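Local atomic coordinates of O-methyltransferase (Coxiella burnetii, PDB entry 3TR6), a protein that probably transfers a methyl group from S-adenosylmethionine to an oxygen atom of an acceptor molecule. Residues Ala45-Pro50 against Thr73-Ser78; Leu143-Ala148 against Ala171-Leu176. All blocks are in the same frame, centred on the assembly; numbering follows the deposited sequence.

Contact 1 (Ala45-Pro50 against Thr73-Ser78); sequences AMQTAP and TFTGYS. With SAH (S-adenosyl-L-homocysteine), chain C.
T48 and S78 close on one carboxylate oxygen, OXT of S-adenosyl-L-homocysteine. The hydroxyl OG1 of T48 donates to OXT at 2.7 Å, while the backbone N of S78, in the first turn of helix 77-83, donates to it at 3.1 Å, so a helix start probably helps to stabilise the negative charge. With chi1 at -61°, OG1 of T48 stands beside its own backbone N, and both groups can face the carboxylate; the bond from that N to the other carboxylate oxygen is weak. The ligand's amino N gives a bond to S78 OG at 2.8 Å, and D70 also holds this hydroxyl.

The loop that shapes the site is a type II' turn from T73 to G76, closed by G76 N to T73 O at 2.6 Å; its place after strand 67-71 matches the first conserved motif of Rossmann-like methyltransferases. It presents F74, whose ring has M46 CG over one face, T75 CG2 over the opposite one and the ligand atom O in plane at the edge. SE of M46, modelled as selenomethionine, stands 5.0 Å from the ring centroid and 6° off its normal, a distant Met-aromatic contact. The Y77 ring takes T48 O over one face; the Q47 amide, turned 76° to the ring, brings NE2 within 3.5 Å of Y77 CD1. P50 CB reaches Y77 OH at 3.5 Å, a hydroxyl also bonded to E26.

Residues 45-50 run from the loop after helix 28-40 into the start of helix 50-63, R34 and T37 of the former touching Q47, while 73-78 lead from strand 67-71 into helix 77-83.

Contact 2 (Leu143-Ala148 against Ala171-Leu176); sequences LIYIDA and AVDNVL. With NI (nickel (II) ion), chain B; SAH (S-adenosyl-L-homocysteine), chain C.
The Y145 ring and the D173 carboxylate lie side by side, pointing the same way with their planes 22° apart. CB of D173 approaches the ring obliquely, as does the amino N of S-adenosyl-L-homocysteine, and A171 CB packs on Y145 CD1 at 3.9 Å. Y145 OH is bonded to Q52, which also holds D173 OD1 and so links the two flat groups.

Y145 and A171 stand on neighbouring parallel strands, 141-146 and 168-173, of the Rossmann-like methyltransferase sheet, joined through helix 153-163 in a beta-alpha-beta connection. The short axes diverge by only 12°, and the register pairs Y145 with A171 and I146 with V172. A171 is held twice: its N donates to I144 O at 2.8 Å, and its O accepts from I146 N at 2.8 Å. D173 N to I146 O continues the ladder weakly. On the sheet face that carries I146 and V172, CD1 of the former meets CG2 of the latter at 4.1 Å.

Further along both segments the backbones lead into the nickel site. D147 OD2 binds the nickel ion at 2.6 Å and D173 OD2 at 2.5 Å, each from a carboxylate whose CG is anti to the backbone N. N174 completes this trio; as modelled its ND2 is nearest the metal, but amide oxygen and nitrogen are hard to tell apart at this resolution, so the ligating atom is doubtful. A water donates to both I146 O and D173 O. The D147 carboxylate serves two partners: while OD2 binds nickel, OD1 accepts from the ligand amino N at 3.0 Å.

Overall arrangement
Both contacts are buried and touch S-adenosyl-L-homocysteine, but contact 2 lies deeper, about 4 Å from the chain centre against about 9 Å for contact 1 (centre to centre). Contact 1 is loop against loop and helix start: its segments are joined by side-chain packing and through the ligand, and M46 at its margin is exposed. In contact 2, adjoining strands in the middle of the sheet are tied by backbone bonds, and the side chains of D147, D173 and N174 gather round nickel. The two meet where T48 OG1 lies 3.2 Å from Y145 OH, a probable hydrogen bond, and S78 packs on the same tyrosine. D147 belongs to both the ligand pocket and the metal site, so the two adjoin.

Contact 1 (Ala45-Pro50 against Thr73-Ser78)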
loop_
_atom_site.group_PDB
_atom_site.type_symbol
_atom_site.label_atom_id
_atom_site.label_comp_id
_atom_site.label_asym_id
_atom_site.label_seq_id
_atom_site.Cartn_x
_atom_site.Cartn_y
_atom_site.Cartn_z
ATOM N N ALA A 45 -11.376 -3.204 -20.849
ATOM C CA ALA A 45 -10.038 -3.424 -20.298
ATOM C C ALA A 45 -9.514 -2.268 -19.439
ATOM O O ALA A 45 -8.671 -2.474 -18.563
ATOM C CB ALA A 45 -9.050 -3.757 -21.405
HETATM N N MSE A 46 -10.001 -1.057 -19.686
HETATM C CA MSE A 46 -9.563 0.090 -18.896
HETATM C C MSE A 46 -10.189 0.091 -17.498
HETATM O O MSE A 46 -10.018 1.036 -16.729
HETATM C CB MSE A 46 -9.819 1.416 -19.634
HETATM C CG MSE A 46 -11.248 1.644 -20.107
HETATM SE SE MSE A 46 -11.441 3.280 -21.176
HETATM C CE MSE A 46 -9.560 3.724 -21.391
ATOM N N GLN A 47 -10.899 -0.983 -17.170
ATOM C CA GLN A 47 -11.495 -1.127 -15.849
ATOM C C GLN A 47 -10.424 -1.386 -14.792
ATOM O O GLN A 47 -9.409 -2.038 -15.061
ATOM C CB GLN A 47 -12.525 -2.256 -15.846
ATOM C CG GLN A 47 -13.384 -2.314 -14.596
ATOM C CD GLN A 47 -14.429 -3.413 -14.664
ATOM O OE1 GLN A 47 -14.215 -4.445 -15.297
ATOM N NE2 GLN A 47 -15.570 -3.188 -14.023
ATOM N N THR A 48 -10.654 -0.870 -13.590
ATOM C CA THR A 48 -9.699 -1.022 -12.503
ATOM C C THR A 48 -9.569 -2.484 -12.098
ATOM O O THR A 48 -10.570 -3.193 -11.965
ATOM C CB THR A 48 -10.107 -0.173 -11.278
ATOM O OG1 THR A 48 -10.136 1.210 -11.647
ATOM C CG2 THR A 48 -9.121 -0.363 -10.135
ATOM N N ALA A 49 -8.329 -2.932 -11.914
ATOM C CA ALA A 49 -8.062 -4.294 -11.468
ATOM C C ALA A 49 -8.682 -4.534 -10.093
ATOM O O ALA A 49 -8.549 -3.704 -9.191
ATOM C CB ALA A 49 -6.563 -4.555 -11.432
ATOM N N PRO A 50 -9.372 -5.671 -9.931
ATOM C CA PRO A 50 -10.033 -5.983 -8.661
ATOM C C PRO A 50 -9.079 -5.840 -7.477
ATOM O O PRO A 50 -9.461 -5.300 -6.438
ATOM C CB PRO A 50 -10.453 -7.441 -8.842
ATOM C CG PRO A 50 -10.642 -7.586 -10.305
ATOM C CD PRO A 50 -9.599 -6.713 -10.946
ATOM N N THR A 73 -14.806 7.591 -14.144
ATOM C CA THR A 73 -15.831 6.692 -13.628
ATOM C C THR A 73 -15.920 5.377 -14.393
ATOM O O THR A 73 -16.008 4.306 -13.793
ATOM C CB THR A 73 -17.225 7.344 -13.677
ATOM O OG1 THR A 73 -17.141 8.703 -13.236
ATOM C CG2 THR A 73 -18.204 6.580 -12.801
ATOM N N PHE A 74 -15.908 5.468 -15.719
ATOM C CA PHE A 74 -16.225 4.327 -16.565
ATOM C C PHE A 74 -17.543 3.726 -16.084
ATOM O O PHE A 74 -18.545 4.426 -15.990
ATOM C CB PHE A 74 -15.108 3.285 -16.525
ATOM C CG PHE A 74 -15.194 2.263 -17.623
ATOM C CD1 PHE A 74 -15.916 2.527 -18.778
ATOM C CD2 PHE A 74 -14.567 1.033 -17.495
ATOM C CE1 PHE A 74 -16.005 1.586 -19.791
ATOM C CE2 PHE A 74 -14.649 0.085 -18.503
ATOM C CZ PHE A 74 -15.371 0.364 -19.655
ATOM N N THR A 75 -17.545 2.436 -15.767
ATOM C CA THR A 75 -18.749 1.795 -15.247
ATOM C C THR A 75 -18.755 1.782 -13.719
ATOM O O THR A 75 -19.548 1.074 -13.095
ATOM C CB THR A 75 -18.936 0.373 -15.806
ATOM O OG1 THR A 75 -17.795 -0.429 -15.485
ATOM C CG2 THR A 75 -19.114 0.417 -17.320
ATOM N N GLY A 76 -17.852 2.563 -13.129
ATOM C CA GLY A 76 -17.874 2.845 -11.703
ATOM C C GLY A 76 -17.311 1.806 -10.751
ATOM O O GLY A 76 -17.735 1.743 -9.596
ATOM N N TYR A 77 -16.352 1.006 -11.209
ATOM C CA TYR A 77 -15.774 -0.035 -10.358
ATOM C C TYR A 77 -15.019 0.557 -9.162
ATOM O O TYR A 77 -15.270 0.190 -8.013
ATOM C CB TYR A 77 -14.863 -0.977 -11.159
ATOM C CG TYR A 77 -14.486 -2.238 -10.403
ATOM C CD1 TYR A 77 -15.186 -3.425 -10.593
ATOM C CD2 TYR A 77 -13.440 -2.236 -9.488
ATOM C CE1 TYR A 77 -14.848 -4.577 -9.898
ATOM C CE2 TYR A 77 -13.097 -3.378 -8.791
ATOM C CZ TYR A 77 -13.803 -4.545 -8.997
ATOM O OH TYR A 77 -13.454 -5.677 -8.297
ATOM N N SER A 78 -14.095 1.473 -9.434
ATOM C CA SER A 78 -13.295 2.075 -8.374
ATOM C C SER A 78 -14.137 2.981 -7.481
ATOM O O SER A 78 -13.901 3.071 -6.274
ATOM C CB SER A 78 -12.115 2.852 -8.961
ATOM O OG SER A 78 -12.553 3.849 -9.868
HETATM N N SAH C . -11.588 3.946 -12.530
HETATM C CA SAH C . -12.350 3.451 -13.642
HETATM C CB SAH C . -11.544 3.490 -14.930
HETATM C CG SAH C . -11.975 4.502 -15.967
HETATM S SD SAH C . -11.190 4.420 -17.570
HETATM C C SAH C . -12.783 2.051 -13.373
HETATM O O SAH C . -13.143 1.321 -14.338
HETATM O OXT SAH C . -12.793 1.593 -12.203
HETATM C "C5'" SAH C . -11.090 6.056 -18.279
HETATM C "C4'" SAH C . -12.260 6.878 -18.187
HETATM O "O4'" SAH C . -11.875 8.292 -18.293
HETATM C "C3'" SAH C . -13.171 6.612 -19.321
HETATM O "O3'" SAH C . -14.394 6.238 -18.836
HETATM C "C2'" SAH C . -13.276 7.890 -20.043
HETATM O "O2'" SAH C . -14.564 8.101 -20.470
HETATM C "C1'" SAH C . -12.902 8.895 -19.017
HETATM N N9 SAH C . -12.467 10.196 -19.518
HETATM C C8 SAH C . -11.742 10.436 -20.621
HETATM N N7 SAH C . -11.557 11.763 -20.712
HETATM C C5 SAH C . -12.162 12.365 -19.668
HETATM C C6 SAH C . -12.298 13.695 -19.258
HETATM N N6 SAH C . -11.720 14.758 -20.015
HETATM N N1 SAH C . -12.986 13.957 -18.133
HETATM C C2 SAH C . -13.537 12.971 -17.412
HETATM N N3 SAH C . -13.427 11.689 -17.780
HETATM C C4 SAH C . -12.747 11.360 -18.898
HETATM O O HOH W 1 -12.249 -5.675 -5.149
#

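Contact 2 (Leu143-Ala148 against Ala171-Leu176)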
loop_
_atom_site.group_PDB
_atom_site.type_symbol
_atom_site.label_atom_id
_atom_site.label_comp_id
_atom_site.label_asym_id
_atom_site.label_seq_id
_atom_site.Cartn_x
_atom_site.Cartn_y
_atom_site.Cartn_z
ATOM N N LEU A 143 -8.627 11.867 -0.193
ATOM C CA LEU A 143 -8.101 10.896 -1.139
ATOM C C LEU A 143 -8.605 11.174 -2.544
ATOM O O LEU A 143 -9.809 11.288 -2.769
ATOM C CB LEU A 143 -8.504 9.482 -0.709
ATOM C CG LEU A 143 -8.192 8.330 -1.672
ATOM C CD1 LEU A 143 -6.717 8.291 -2.005
ATOM C CD2 LEU A 143 -8.644 7.001 -1.088
ATOM N N ILE A 144 -7.680 11.283 -3.490
ATOM C CA ILE A 144 -8.046 11.458 -4.891
ATOM C C ILE A 144 -7.428 10.369 -5.780
ATOM O O ILE A 144 -6.212 10.164 -5.781
ATOM C CB ILE A 144 -7.656 12.858 -5.410
ATOM C CG1 ILE A 144 -8.339 13.943 -4.576
ATOM C CG2 ILE A 144 -8.041 13.015 -6.869
ATOM C CD1 ILE A 144 -7.985 15.366 -4.991
ATOM N N TYR A 145 -8.279 9.675 -6.531
ATOM C CA TYR A 145 -7.847 8.608 -7.429
ATOM C C TYR A 145 -7.925 9.070 -8.878
ATOM O O TYR A 145 -9.011 9.329 -9.399
ATOM C CB TYR A 145 -8.708 7.361 -7.215
ATOM C CG TYR A 145 -8.395 6.195 -8.133
ATOM C CD1 TYR A 145 -7.106 5.695 -8.248
ATOM C CD2 TYR A 145 -9.405 5.573 -8.858
ATOM C CE1 TYR A 145 -6.826 4.617 -9.080
ATOM C CE2 TYR A 145 -9.142 4.500 -9.685
ATOM C CZ TYR A 145 -7.853 4.023 -9.797
ATOM O OH TYR A 145 -7.600 2.949 -10.628
ATOM N N ILE A 146 -6.764 9.177 -9.518
ATOM C CA ILE A 146 -6.672 9.686 -10.880
ATOM C C ILE A 146 -6.571 8.550 -11.889
ATOM O O ILE A 146 -5.554 7.861 -11.955
ATOM C CB ILE A 146 -5.448 10.597 -11.050
ATOM C CG1 ILE A 146 -5.499 11.756 -10.048
ATOM C CG2 ILE A 146 -5.355 11.090 -12.488
ATOM C CD1 ILE A 146 -4.247 12.595 -10.020
ATOM N N ASP A 147 -7.621 8.369 -12.685
ATOM C CA ASP A 147 -7.686 7.254 -13.623
ATOM C C ASP A 147 -8.573 7.572 -14.832
ATOM O O ASP A 147 -9.501 6.830 -15.156
ATOM C CB ASP A 147 -8.171 5.995 -12.894
ATOM C CG ASP A 147 -8.126 4.762 -13.763
ATOM O OD1 ASP A 147 -8.753 3.747 -13.389
ATOM O OD2 ASP A 147 -7.467 4.807 -14.822
ATOM N N ALA A 148 -8.277 8.685 -15.497
ATOM C CA ALA A 148 -9.024 9.097 -16.683
ATOM C C ALA A 148 -8.107 9.197 -17.902
ATOM O O ALA A 148 -7.224 8.364 -18.091
ATOM C CB ALA A 148 -9.729 10.420 -16.431
ATOM N N ALA A 171 -3.732 8.899 -5.529
ATOM C CA ALA A 171 -3.452 7.595 -6.118
ATOM C C ALA A 171 -3.544 7.693 -7.639
ATOM O O ALA A 171 -4.552 8.146 -8.175
ATOM C CB ALA A 171 -4.410 6.552 -5.585
ATOM N N VAL A 172 -2.486 7.281 -8.331
ATOM C CA VAL A 172 -2.454 7.353 -9.788
ATOM C C VAL A 172 -2.277 5.968 -10.397
ATOM O O VAL A 172 -1.327 5.258 -10.072
ATOM C CB VAL A 172 -1.321 8.276 -10.281
ATOM C CG1 VAL A 172 -1.338 8.384 -11.803
ATOM C CG2 VAL A 172 -1.443 9.653 -9.642
ATOM N N ASP A 173 -3.191 5.590 -11.283
ATOM C CA ASP A 173 -3.127 4.290 -11.941
ATOM C C ASP A 173 -2.360 4.374 -13.261
ATOM O O ASP A 173 -2.139 5.461 -13.793
ATOM C CB ASP A 173 -4.537 3.750 -12.181
ATOM C CG ASP A 173 -4.542 2.307 -12.652
ATOM O OD1 ASP A 173 -3.485 1.643 -12.575
ATOM O OD2 ASP A 173 -5.611 1.831 -13.085
ATOM N N ASN A 174 -1.942 3.217 -13.769
ATOM C CA ASN A 174 -1.337 3.104 -15.098
ATOM C C ASN A 174 0.004 3.815 -15.261
ATOM O O ASN A 174 0.334 4.273 -16.354
ATOM C CB ASN A 174 -2.311 3.570 -16.192
ATOM C CG ASN A 174 -3.639 2.831 -16.149
ATOM O OD1 ASN A 174 -3.732 1.658 -16.527
ATOM N ND2 ASN A 174 -4.678 3.520 -15.689
ATOM N N VAL A 175 0.781 3.895 -14.186
ATOM C CA VAL A 175 2.091 4.537 -14.249
ATOM C C VAL A 175 3.159 3.633 -14.868
ATOM O O VAL A 175 4.253 4.090 -15.189
ATOM C CB VAL A 175 2.567 5.014 -12.857
ATOM C CG1 VAL A 175 1.781 6.238 -12.417
ATOM C CG2 VAL A 175 2.454 3.888 -11.836
ATOM N N LEU A 176 2.841 2.351 -15.040
ATOM C CA LEU A 176 3.800 1.406 -15.610
ATOM C C LEU A 176 3.540 1.128 -17.089
ATOM O O LEU A 176 4.433 0.679 -17.809
ATOM C CB LEU A 176 3.831 0.095 -14.815
ATOM C CG LEU A 176 4.394 0.200 -13.396
ATOM C CD1 LEU A 176 4.438 -1.162 -12.712
ATOM C CD2 LEU A 176 5.775 0.844 -13.409
HETATM NI NI NI B . -6.850 2.334 -15.205
HETATM N N SAH C . -11.588 3.946 -12.530
HETATM C CA SAH C . -12.350 3.451 -13.642
HETATM C CB SAH C . -11.544 3.490 -14.930
HETATM C CG SAH C . -11.975 4.502 -15.967
HETATM S SD SAH C . -11.190 4.420 -17.570
HETATM C C SAH C . -12.783 2.051 -13.373
HETATM O O SAH C . -13.143 1.321 -14.338
HETATM O OXT SAH C . -12.793 1.593 -12.203
HETATM C "C5'" SAH C . -11.090 6.056 -18.279
HETATM C "C4'" SAH C . -12.260 6.878 -18.187
HETATM O "O4'" SAH C . -11.875 8.292 -18.293
HETATM C "C3'" SAH C . -13.171 6.612 -19.321
HETATM O "O3'" SAH C . -14.394 6.238 -18.836
HETATM C "C2'" SAH C . -13.276 7.890 -20.043
HETATM O "O2'" SAH C . -14.564 8.101 -20.470
HETATM C "C1'" SAH C . -12.902 8.895 -19.017
HETATM N N9 SAH C . -12.467 10.196 -19.518
HETATM C C8 SAH C . -11.742 10.436 -20.621
HETATM N N7 SAH C . -11.557 11.763 -20.712
HETATM C C5 SAH C . -12.162 12.365 -19.668
HETATM C C6 SAH C . -12.298 13.695 -19.258
HETATM N N6 SAH C . -11.720 14.758 -20.015
HETATM N N1 SAH C . -12.986 13.957 -18.133
HETATM C C2 SAH C . -13.537 12.971 -17.412
HETATM N N3 SAH C . -13.427 11.689 -17.780
HETATM C C4 SAH C . -12.747 11.360 -18.898
HETATM O O HOH W 2 -4.104 7.822 -14.814
#